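Local coordinates for RimK-related lysine biosynthesis protein (Thermococcus kodakarensis, PDB 5K2M) that probably acts as an ATP-grasp ligase of amino-acid biosynthesis, joining an amino group to an ATP-activated carboxylate with the help of magnesium, at residues Ser174-Tyr188 / Lys201-Val215. Numbering follows the deposited sequence.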
ATOM      1  N   SER A 174     -35.828 -45.622   9.477  1.00 39.20           N
ATOM      2  CA  SER A 174     -34.952 -46.237  10.466  1.00 40.20           C
ATOM      3  C   SER A 174     -33.879 -45.265  10.940  1.00 39.92           C
ATOM      4  O   SER A 174     -33.654 -44.217  10.327  1.00 39.02           O
ATOM      5  CB  SER A 174     -34.301 -47.502   9.903  1.00 41.29           C
ATOM      6  OG  SER A 174     -33.457 -47.193   8.808  1.00 42.24           O
ATOM      7  N   TYR A 175     -33.225 -45.620  12.042  1.00 38.68           N
ATOM      8  CA  TYR A 175     -32.249 -44.756  12.685  1.00 37.53           C
ATOM      9  C   TYR A 175     -30.999 -45.554  12.989  1.00 39.47           C
ATOM     10  O   TYR A 175     -31.089 -46.649  13.533  1.00 39.49           O
ATOM     11  CB  TYR A 175     -32.840 -44.178  13.968  1.00 38.15           C
ATOM     12  CG  TYR A 175     -34.034 -43.293  13.734  1.00 38.34           C
ATOM     13  CD1 TYR A 175     -35.315 -43.836  13.595  1.00 37.88           C
ATOM     14  CD2 TYR A 175     -33.887 -41.915  13.640  1.00 38.00           C
ATOM     15  CE1 TYR A 175     -36.414 -43.024  13.371  1.00 39.09           C
ATOM     16  CE2 TYR A 175     -34.979 -41.093  13.413  1.00 38.74           C
ATOM     17  CZ  TYR A 175     -36.233 -41.648  13.277  1.00 38.00           C
ATOM     18  OH  TYR A 175     -37.296 -40.820  13.056  1.00 39.63           O
ATOM     19  N   VAL A 176     -29.850 -45.006  12.602  1.00 40.85           N
ATOM     20  CA  VAL A 176     -28.553 -45.579  12.873  1.00 41.76           C
ATOM     21  C   VAL A 176     -27.646 -44.474  13.378  1.00 43.13           C
ATOM     22  O   VAL A 176     -27.439 -43.451  12.708  1.00 38.28           O
ATOM     23  CB  VAL A 176     -27.922 -46.221  11.625  1.00 43.74           C
ATOM     24  CG1 VAL A 176     -26.543 -46.797  11.944  1.00 44.37           C
ATOM     25  CG2 VAL A 176     -28.820 -47.325  11.088  1.00 44.08           C
ATOM     26  N   ILE A 177     -27.105 -44.700  14.572  1.00 44.63           N
ATOM     27  CA  ILE A 177     -26.302 -43.715  15.280  1.00 44.77           C
ATOM     28  C   ILE A 177     -24.960 -44.363  15.598  1.00 44.93           C
ATOM     29  O   ILE A 177     -24.905 -45.331  16.344  1.00 43.46           O
ATOM     30  CB  ILE A 177     -27.022 -43.240  16.553  1.00 44.99           C
ATOM     31  CG1 ILE A 177     -28.312 -42.510  16.144  1.00 44.95           C
ATOM     32  CG2 ILE A 177     -26.104 -42.344  17.380  1.00 45.89           C
ATOM     33  CD1 ILE A 177     -29.125 -41.896  17.271  1.00 45.22           C
ATOM     34  N   GLY A 178     -23.895 -43.854  14.977  1.00 45.41           N
ATOM     35  CA  GLY A 178     -22.540 -44.368  15.186  1.00 46.26           C
ATOM     36  C   GLY A 178     -22.345 -45.823  14.790  1.00 46.35           C
ATOM     37  O   GLY A 178     -21.480 -46.499  15.337  1.00 45.45           O
ATOM     38  N   GLY A 179     -23.147 -46.306  13.841  1.00 46.29           N
ATOM     39  CA  GLY A 179     -23.079 -47.698  13.402  1.00 47.52           C
ATOM     40  C   GLY A 179     -24.087 -48.609  14.080  1.00 49.01           C
ATOM     41  O   GLY A 179     -24.271 -49.746  13.667  1.00 52.94           O
ATOM     42  N   GLU A 180     -24.750 -48.118  15.117  1.00 50.11           N
ATOM     43  CA  GLU A 180     -25.709 -48.918  15.859  1.00 52.09           C
ATOM     44  C   GLU A 180     -27.120 -48.630  15.371  1.00 48.88           C
ATOM     45  O   GLU A 180     -27.597 -47.494  15.470  1.00 46.20           O
ATOM     46  CB  GLU A 180     -25.604 -48.606  17.362  1.00 55.88           C
ATOM     47  CG  GLU A 180     -26.497 -49.458  18.263  1.00 60.34           C
ATOM     48  CD  GLU A 180     -26.686 -48.868  19.659  1.00 63.86           C
ATOM     49  OE1 GLU A 180     -25.824 -48.088  20.106  1.00 62.88           O
ATOM     50  OE2 GLU A 180     -27.708 -49.185  20.315  1.00 69.52           O
ATOM     51  N   PHE A 181     -27.786 -49.656  14.846  1.00 48.22           N
ATOM     52  CA  PHE A 181     -29.216 -49.574  14.554  1.00 47.22           C
ATOM     53  C   PHE A 181     -29.953 -49.282  15.854  1.00 47.00           C
ATOM     54  O   PHE A 181     -29.747 -49.978  16.842  1.00 46.77           O
ATOM     55  CB  PHE A 181     -29.701 -50.894  13.953  1.00 46.55           C
ATOM     56  CG  PHE A 181     -31.181 -50.941  13.689  1.00 45.58           C
ATOM     57  CD1 PHE A 181     -31.710 -50.382  12.542  1.00 45.22           C
ATOM     58  CD2 PHE A 181     -32.044 -51.552  14.589  1.00 45.83           C
ATOM     59  CE1 PHE A 181     -33.075 -50.434  12.288  1.00 45.62           C
ATOM     60  CE2 PHE A 181     -33.406 -51.606  14.347  1.00 46.39           C
ATOM     61  CZ  PHE A 181     -33.923 -51.055  13.191  1.00 46.38           C
ATOM     62  N   VAL A 182     -30.775 -48.235  15.887  1.00 46.10           N
ATOM     63  CA  VAL A 182     -31.476 -47.910  17.130  1.00 47.49           C
ATOM     64  C   VAL A 182     -32.973 -48.151  17.051  1.00 48.16           C
ATOM     65  O   VAL A 182     -33.613 -48.269  18.090  1.00 52.21           O
ATOM     66  CB  VAL A 182     -31.175 -46.481  17.639  1.00 48.79           C
ATOM     67  CG1 VAL A 182     -29.706 -46.140  17.425  1.00 50.02           C
ATOM     68  CG2 VAL A 182     -32.035 -45.458  16.954  1.00 50.66           C
ATOM     69  N   GLY A 183     -33.535 -48.228  15.844  1.00 46.17           N
ATOM     70  CA  GLY A 183     -34.956 -48.530  15.697  1.00 44.81           C
ATOM     71  C   GLY A 183     -35.524 -48.157  14.347  1.00 43.25           C
ATOM     72  O   GLY A 183     -34.865 -47.470  13.553  1.00 42.29           O
ATOM     73  N   ALA A 184     -36.758 -48.598  14.100  1.00 40.89           N
ATOM     74  CA  ALA A 184     -37.449 -48.298  12.851  1.00 41.60           C
ATOM     75  C   ALA A 184     -38.952 -48.279  13.009  1.00 41.96           C
ATOM     76  O   ALA A 184     -39.515 -48.949  13.888  1.00 40.35           O
ATOM     77  CB  ALA A 184     -37.059 -49.294  11.767  1.00 42.72           C
ATOM     78  N   ILE A 185     -39.589 -47.497  12.133  1.00 41.62           N
ATOM     79  CA  ILE A 185     -41.045 -47.387  12.053  1.00 41.92           C
ATOM     80  C   ILE A 185     -41.518 -47.497  10.610  1.00 43.54           C
ATOM     81  O   ILE A 185     -40.746 -47.257   9.676  1.00 41.93           O
ATOM     82  CB  ILE A 185     -41.554 -46.034  12.583  1.00 41.77           C
ATOM     83  CG1 ILE A 185     -40.905 -44.861  11.814  1.00 41.32           C
ATOM     84  CG2 ILE A 185     -41.268 -45.912  14.067  1.00 42.27           C
ATOM     85  CD1 ILE A 185     -41.587 -43.522  12.024  1.00 40.91           C
ATOM     86  N   TYR A 186     -42.781 -47.876  10.438  1.00 44.30           N
ATOM     87  CA  TYR A 186     -43.467 -47.655   9.186  1.00 46.97           C
ATOM     88  C   TYR A 186     -44.103 -46.268   9.289  1.00 48.36           C
ATOM     89  O   TYR A 186     -44.484 -45.847  10.383  1.00 49.28           O
ATOM     90  CB  TYR A 186     -44.538 -48.717   8.939  1.00 48.68           C
ATOM     91  CG  TYR A 186     -43.996 -50.128   8.791  1.00 49.34           C
ATOM     92  CD1 TYR A 186     -43.286 -50.503   7.658  1.00 49.03           C
ATOM     93  CD2 TYR A 186     -44.211 -51.092   9.782  1.00 49.65           C
ATOM     94  CE1 TYR A 186     -42.788 -51.793   7.524  1.00 50.14           C
ATOM     95  CE2 TYR A 186     -43.715 -52.379   9.659  1.00 50.13           C
ATOM     96  CZ  TYR A 186     -43.009 -52.722   8.528  1.00 50.88           C
ATOM     97  OH  TYR A 186     -42.518 -53.991   8.394  1.00 54.66           O
ATOM     98  N   ARG A 187     -44.171 -45.556   8.166  1.00 47.56           N
ATOM     99  CA  ARG A 187     -44.967 -44.339   8.043  1.00 47.08           C
ATOM    100  C   ARG A 187     -46.093 -44.607   7.041  1.00 47.62           C
ATOM    101  O   ARG A 187     -45.839 -44.696   5.841  1.00 47.26           O
ATOM    102  CB  ARG A 187     -44.102 -43.167   7.570  1.00 47.69           C
ATOM    103  CG  ARG A 187     -43.005 -42.754   8.542  1.00 48.51           C
ATOM    104  CD  ARG A 187     -42.210 -41.558   8.045  1.00 48.20           C
ATOM    105  NE  ARG A 187     -41.395 -41.876   6.873  1.00 48.05           N
ATOM    106  CZ  ARG A 187     -40.385 -41.132   6.416  1.00 47.16           C
ATOM    107  NH1 ARG A 187     -40.021 -40.003   7.017  1.00 47.27           N
ATOM    108  NH2 ARG A 187     -39.711 -41.535   5.352  1.00 47.37           N
ATOM    109  N   TYR A 188     -47.321 -44.753   7.545  1.00 47.42           N
ATOM    110  CA  TYR A 188     -48.499 -45.066   6.729  1.00 47.92           C
ATOM    111  C   TYR A 188     -49.195 -43.801   6.229  1.00 48.66           C
ATOM    112  O   TYR A 188     -49.301 -42.813   6.950  1.00 46.26           O
ATOM    113  CB  TYR A 188     -49.524 -45.888   7.537  1.00 49.08           C
ATOM    114  CG  TYR A 188     -49.152 -47.343   7.759  1.00 49.07           C
ATOM    115  CD1 TYR A 188     -49.459 -48.311   6.810  1.00 49.03           C
ATOM    116  CD2 TYR A 188     -48.496 -47.751   8.920  1.00 49.50           C
ATOM    117  CE1 TYR A 188     -49.120 -49.642   7.004  1.00 50.04           C
ATOM    118  CE2 TYR A 188     -48.151 -49.080   9.122  1.00 49.73           C
ATOM    119  CZ  TYR A 188     -48.471 -50.020   8.161  1.00 50.53           C
ATOM    120  OH  TYR A 188     -48.142 -51.336   8.350  1.00 52.87           O
ATOM    121  N   LYS A 201     -48.428 -41.518   9.574  1.00 53.59           N
ATOM    122  CA  LYS A 201     -48.701 -42.109  10.887  1.00 56.69           C
ATOM    123  C   LYS A 201     -47.669 -43.188  11.231  1.00 57.11           C
ATOM    124  O   LYS A 201     -47.464 -44.130  10.452  1.00 54.23           O
ATOM    125  CB  LYS A 201     -50.102 -42.731  10.892  1.00 61.90           C
ATOM    126  CG  LYS A 201     -51.239 -41.719  10.801  1.00 65.13           C
ATOM    127  CD  LYS A 201     -52.456 -42.290  10.081  1.00 69.67           C
ATOM    128  CE  LYS A 201     -52.295 -42.216   8.565  1.00 72.72           C
ATOM    129  NZ  LYS A 201     -53.365 -42.945   7.823  1.00 74.37           N
ATOM    130  N   ALA A 202     -47.041 -43.064  12.405  1.00 56.11           N
ATOM    131  CA  ALA A 202     -45.937 -43.959  12.797  1.00 53.08           C
ATOM    132  C   ALA A 202     -46.421 -45.278  13.395  1.00 53.13           C
ATOM    133  O   ALA A 202     -47.386 -45.303  14.137  1.00 52.88           O
ATOM    134  CB  ALA A 202     -45.008 -43.257  13.768  1.00 52.76           C
ATOM    135  N   GLU A 203     -45.720 -46.361  13.069  1.00 53.22           N
ATOM    136  CA  GLU A 203     -46.020 -47.698  13.570  1.00 54.23           C
ATOM    137  C   GLU A 203     -44.672 -48.426  13.704  1.00 51.54           C
ATOM    138  O   GLU A 203     -43.804 -48.221  12.869  1.00 46.72           O
ATOM    139  CB  GLU A 203     -46.909 -48.421  12.554  1.00 60.33           C
ATOM    140  CG  GLU A 203     -48.046 -49.247  13.129  1.00 67.26           C
ATOM    141  CD  GLU A 203     -49.319 -48.449  13.323  1.00 71.69           C
ATOM    142  OE1 GLU A 203     -49.272 -47.411  14.013  1.00 73.53           O
ATOM    143  OE2 GLU A 203     -50.373 -48.868  12.797  1.00 79.72           O
ATOM    144  N   PRO A 204     -44.484 -49.274  14.741  1.00 50.75           N
ATOM    145  CA  PRO A 204     -43.149 -49.879  14.896  1.00 52.44           C
ATOM    146  C   PRO A 204     -42.798 -50.875  13.780  1.00 51.83           C
ATOM    147  O   PRO A 204     -43.674 -51.583  13.286  1.00 51.06           O
ATOM    148  CB  PRO A 204     -43.229 -50.584  16.261  1.00 53.14           C
ATOM    149  CG  PRO A 204     -44.677 -50.850  16.472  1.00 52.48           C
ATOM    150  CD  PRO A 204     -45.461 -49.834  15.691  1.00 51.44           C
ATOM    151  N   CYS A 205     -41.533 -50.889  13.366  1.00 52.84           N
ATOM    152  CA  CYS A 205     -41.069 -51.797  12.312  1.00 53.26           C
ATOM    153  C   CYS A 205     -39.979 -52.713  12.831  1.00 54.72           C
ATOM    154  O   CYS A 205     -38.934 -52.242  13.281  1.00 54.41           O
ATOM    155  CB  CYS A 205     -40.529 -51.022  11.122  1.00 52.06           C
ATOM    156  SG  CYS A 205     -39.759 -52.098   9.890  1.00 51.41           S
ATOM    157  N   SER A 206     -40.210 -54.017  12.723  1.00 56.26           N
ATOM    158  CA  SER A 206     -39.310 -55.018  13.284  1.00 61.21           C
ATOM    159  C   SER A 206     -38.726 -55.995  12.258  1.00 60.95           C
ATOM    160  O   SER A 206     -38.236 -57.063  12.621  1.00 62.79           O
ATOM    161  CB  SER A 206     -40.052 -55.818  14.357  1.00 62.56           C
ATOM    162  OG  SER A 206     -39.115 -56.291  15.294  1.00 66.60           O
ATOM    163  N   ASP A 207     -38.778 -55.635  10.982  1.00 60.07           N
ATOM    164  CA  ASP A 207     -38.216 -56.465   9.928  1.00 59.10           C
ATOM    165  C   ASP A 207     -36.675 -56.526  10.060  1.00 59.89           C
ATOM    166  O   ASP A 207     -36.014 -55.503   9.962  1.00 59.19           O
ATOM    167  CB  ASP A 207     -38.661 -55.892   8.591  1.00 59.09           C
ATOM    168  CG  ASP A 207     -38.151 -56.672   7.398  1.00 61.24           C
ATOM    169  OD1 ASP A 207     -37.231 -57.502   7.543  1.00 63.44           O
ATOM    170  OD2 ASP A 207     -38.680 -56.426   6.295  1.00 61.39           O
ATOM    171  N   PRO A 208     -36.097 -57.734  10.300  1.00 61.27           N
ATOM    172  CA  PRO A 208     -34.626 -57.867  10.435  1.00 59.02           C
ATOM    173  C   PRO A 208     -33.848 -57.434   9.194  1.00 57.98           C
ATOM    174  O   PRO A 208     -32.682 -57.038   9.287  1.00 57.79           O
ATOM    175  CB  PRO A 208     -34.419 -59.366  10.690  1.00 63.28           C
ATOM    176  CG  PRO A 208     -35.662 -60.026  10.183  1.00 64.36           C
ATOM    177  CD  PRO A 208     -36.777 -59.038  10.396  1.00 62.01           C
ATOM    178  N   GLU A 209     -34.495 -57.518   8.040  1.00 57.26           N
ATOM    179  CA  GLU A 209     -33.912 -57.040   6.791  1.00 58.21           C
ATOM    180  C   GLU A 209     -33.660 -55.529   6.767  1.00 53.45           C
ATOM    181  O   GLU A 209     -32.661 -55.076   6.217  1.00 51.44           O
ATOM    182  CB  GLU A 209     -34.819 -57.420   5.626  1.00 61.44           C
ATOM    183  CG  GLU A 209     -34.094 -57.561   4.306  1.00 64.67           C
ATOM    184  CD  GLU A 209     -34.932 -58.290   3.281  1.00 67.79           C
ATOM    185  OE1 GLU A 209     -35.461 -59.375   3.612  1.00 71.34           O
ATOM    186  OE2 GLU A 209     -35.064 -57.769   2.152  1.00 69.61           O
ATOM    187  N   VAL A 210     -34.548 -54.744   7.367  1.00 51.75           N
ATOM    188  CA  VAL A 210     -34.358 -53.298   7.334  1.00 51.92           C
ATOM    189  C   VAL A 210     -33.187 -52.909   8.235  1.00 50.08           C
ATOM    190  O   VAL A 210     -32.467 -51.954   7.927  1.00 47.72           O
ATOM    191  CB  VAL A 210     -35.634 -52.451   7.625  1.00 53.88           C
ATOM    192  CG1 VAL A 210     -36.880 -53.113   7.059  1.00 53.64           C
ATOM    193  CG2 VAL A 210     -35.791 -52.121   9.102  1.00 55.99           C
ATOM    194  N   GLU A 211     -32.980 -53.659   9.319  1.00 48.42           N
ATOM    195  CA  GLU A 211     -31.868 -53.379  10.231  1.00 48.68           C
ATOM    196  C   GLU A 211     -30.525 -53.473   9.515  1.00 46.80           C
ATOM    197  O   GLU A 211     -29.703 -52.553   9.604  1.00 44.30           O
ATOM    198  CB  GLU A 211     -31.885 -54.316  11.454  1.00 49.88           C
ATOM    199  CG  GLU A 211     -30.616 -54.236  12.298  1.00 51.58           C
ATOM    200  CD  GLU A 211     -30.729 -54.923  13.647  1.00 55.25           C
ATOM    201  OE1 GLU A 211     -31.829 -55.413  13.994  1.00 56.79           O
ATOM    202  OE2 GLU A 211     -29.699 -54.976  14.358  1.00 55.91           O
ATOM    203  N   GLU A 212     -30.314 -54.580   8.814  1.00 46.91           N
ATOM    204  CA  GLU A 212     -29.065 -54.819   8.095  1.00 48.74           C
ATOM    205  C   GLU A 212     -28.869 -53.837   6.958  1.00 47.62           C
ATOM    206  O   GLU A 212     -27.770 -53.330   6.759  1.00 48.22           O
ATOM    207  CB  GLU A 212     -29.028 -56.246   7.549  1.00 54.07           C
ATOM    208  CG  GLU A 212     -27.750 -56.601   6.807  1.00 59.08           C
ATOM    209  CD  GLU A 212     -27.757 -58.022   6.263  1.00 66.88           C
ATOM    210  OE1 GLU A 212     -27.165 -58.230   5.182  1.00 72.65           O
ATOM    211  OE2 GLU A 212     -28.354 -58.926   6.902  1.00 69.21           O
ATOM    212  N   LEU A 213     -29.924 -53.580   6.196  1.00 46.77           N
ATOM    213  CA  LEU A 213     -29.858 -52.582   5.123  1.00 47.36           C
ATOM    214  C   LEU A 213     -29.577 -51.178   5.675  1.00 45.43           C
ATOM    215  O   LEU A 213     -28.792 -50.414   5.102  1.00 45.78           O
ATOM    216  CB  LEU A 213     -31.165 -52.571   4.324  1.00 46.55           C
ATOM    217  CG  LEU A 213     -31.220 -51.637   3.113  1.00 46.17           C
ATOM    218  CD1 LEU A 213     -30.158 -52.025   2.090  1.00 46.24           C
ATOM    219  CD2 LEU A 213     -32.605 -51.697   2.491  1.00 45.68           C
ATOM    220  N   SER A 214     -30.222 -50.845   6.784  1.00 44.88           N
ATOM    221  CA  SER A 214     -30.022 -49.551   7.438  1.00 42.55           C
ATOM    222  C   SER A 214     -28.566 -49.343   7.858  1.00 44.51           C
ATOM    223  O   SER A 214     -27.998 -48.269   7.617  1.00 42.28           O
ATOM    224  CB  SER A 214     -30.932 -49.418   8.652  1.00 42.05           C
ATOM    225  OG  SER A 214     -32.289 -49.390   8.251  1.00 41.07           O
ATOM    226  N   VAL A 215     -27.963 -50.366   8.468  1.00 45.62           N
ATOM    227  CA  VAL A 215     -26.571 -50.274   8.901  1.00 45.79           C
ATOM    228  C   VAL A 215     -25.647 -50.086   7.692  1.00 46.05           C
ATOM    229  O   VAL A 215     -24.729 -49.272   7.732  1.00 44.39           O
ATOM    230  CB  VAL A 215     -26.129 -51.508   9.739  1.00 47.57           C
ATOM    231  CG1 VAL A 215     -24.625 -51.495   9.999  1.00 47.89           C
ATOM    232  CG2 VAL A 215     -26.863 -51.552  11.073  1.00 48.80           C
TER
HETATM  233  O   HOH W   1     -40.999 -54.240   6.018  1.00 58.97           O
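F181 lies flat against E211 of helix 208-215, a small example of how an amphipathic helix is seated on a beta sheet. The CB of E211 stands 3.9 Å from the ring centroid of F181, almost on the ring normal, and the extended chain carries the carboxylate on over the CD2 side, its plane only 8° from that of the ring. With CG of F181 anti to the backbone N (chi1 177°), the ring reaches under the helix; G183 N lies over the rim of its opposite face, while S214 CB meets an edge. Replacing this phenylalanine by an alanine is likely to open a gap beneath the helix and leave CB and CG of E211 without the ring they lie on.

The tight part lies alongside. S174 OG donates to S214 OG at 2.5 Å, and S214 OG in turn donates to V210 O, which S214 N also grips from the opposite face of the carbonyl plane. V176 CG2 packs on S214, and A184 CB closes against V210 CG2 and C205 CB.

At C205 the contact changes from helix packing to strand pairing. C205 N bonds to A184 O at 2.8 Å, and its SG sits over one face of the Y186 ring, 4.0 Å from the centroid. Y186 OH gives its proton to a water that also bridges to D207 OD2; D207 OD1 caps the helix through E209 N. Backbone bonds, among them Y186 N to E203 O at 2.7 Å, hold strand 201-204 antiparallel to 180-188. Looser are the side chains on the solvent side, where exposed E203 lays CB, with CG close by, against the CE2 edge of Y188. R187 turns to the other face, toward D171, D229 and the bound ADP. This is one of the two antiparallel sheets between which an ATP-grasp fold holds its nucleotide, helix on one face and R187 on the other.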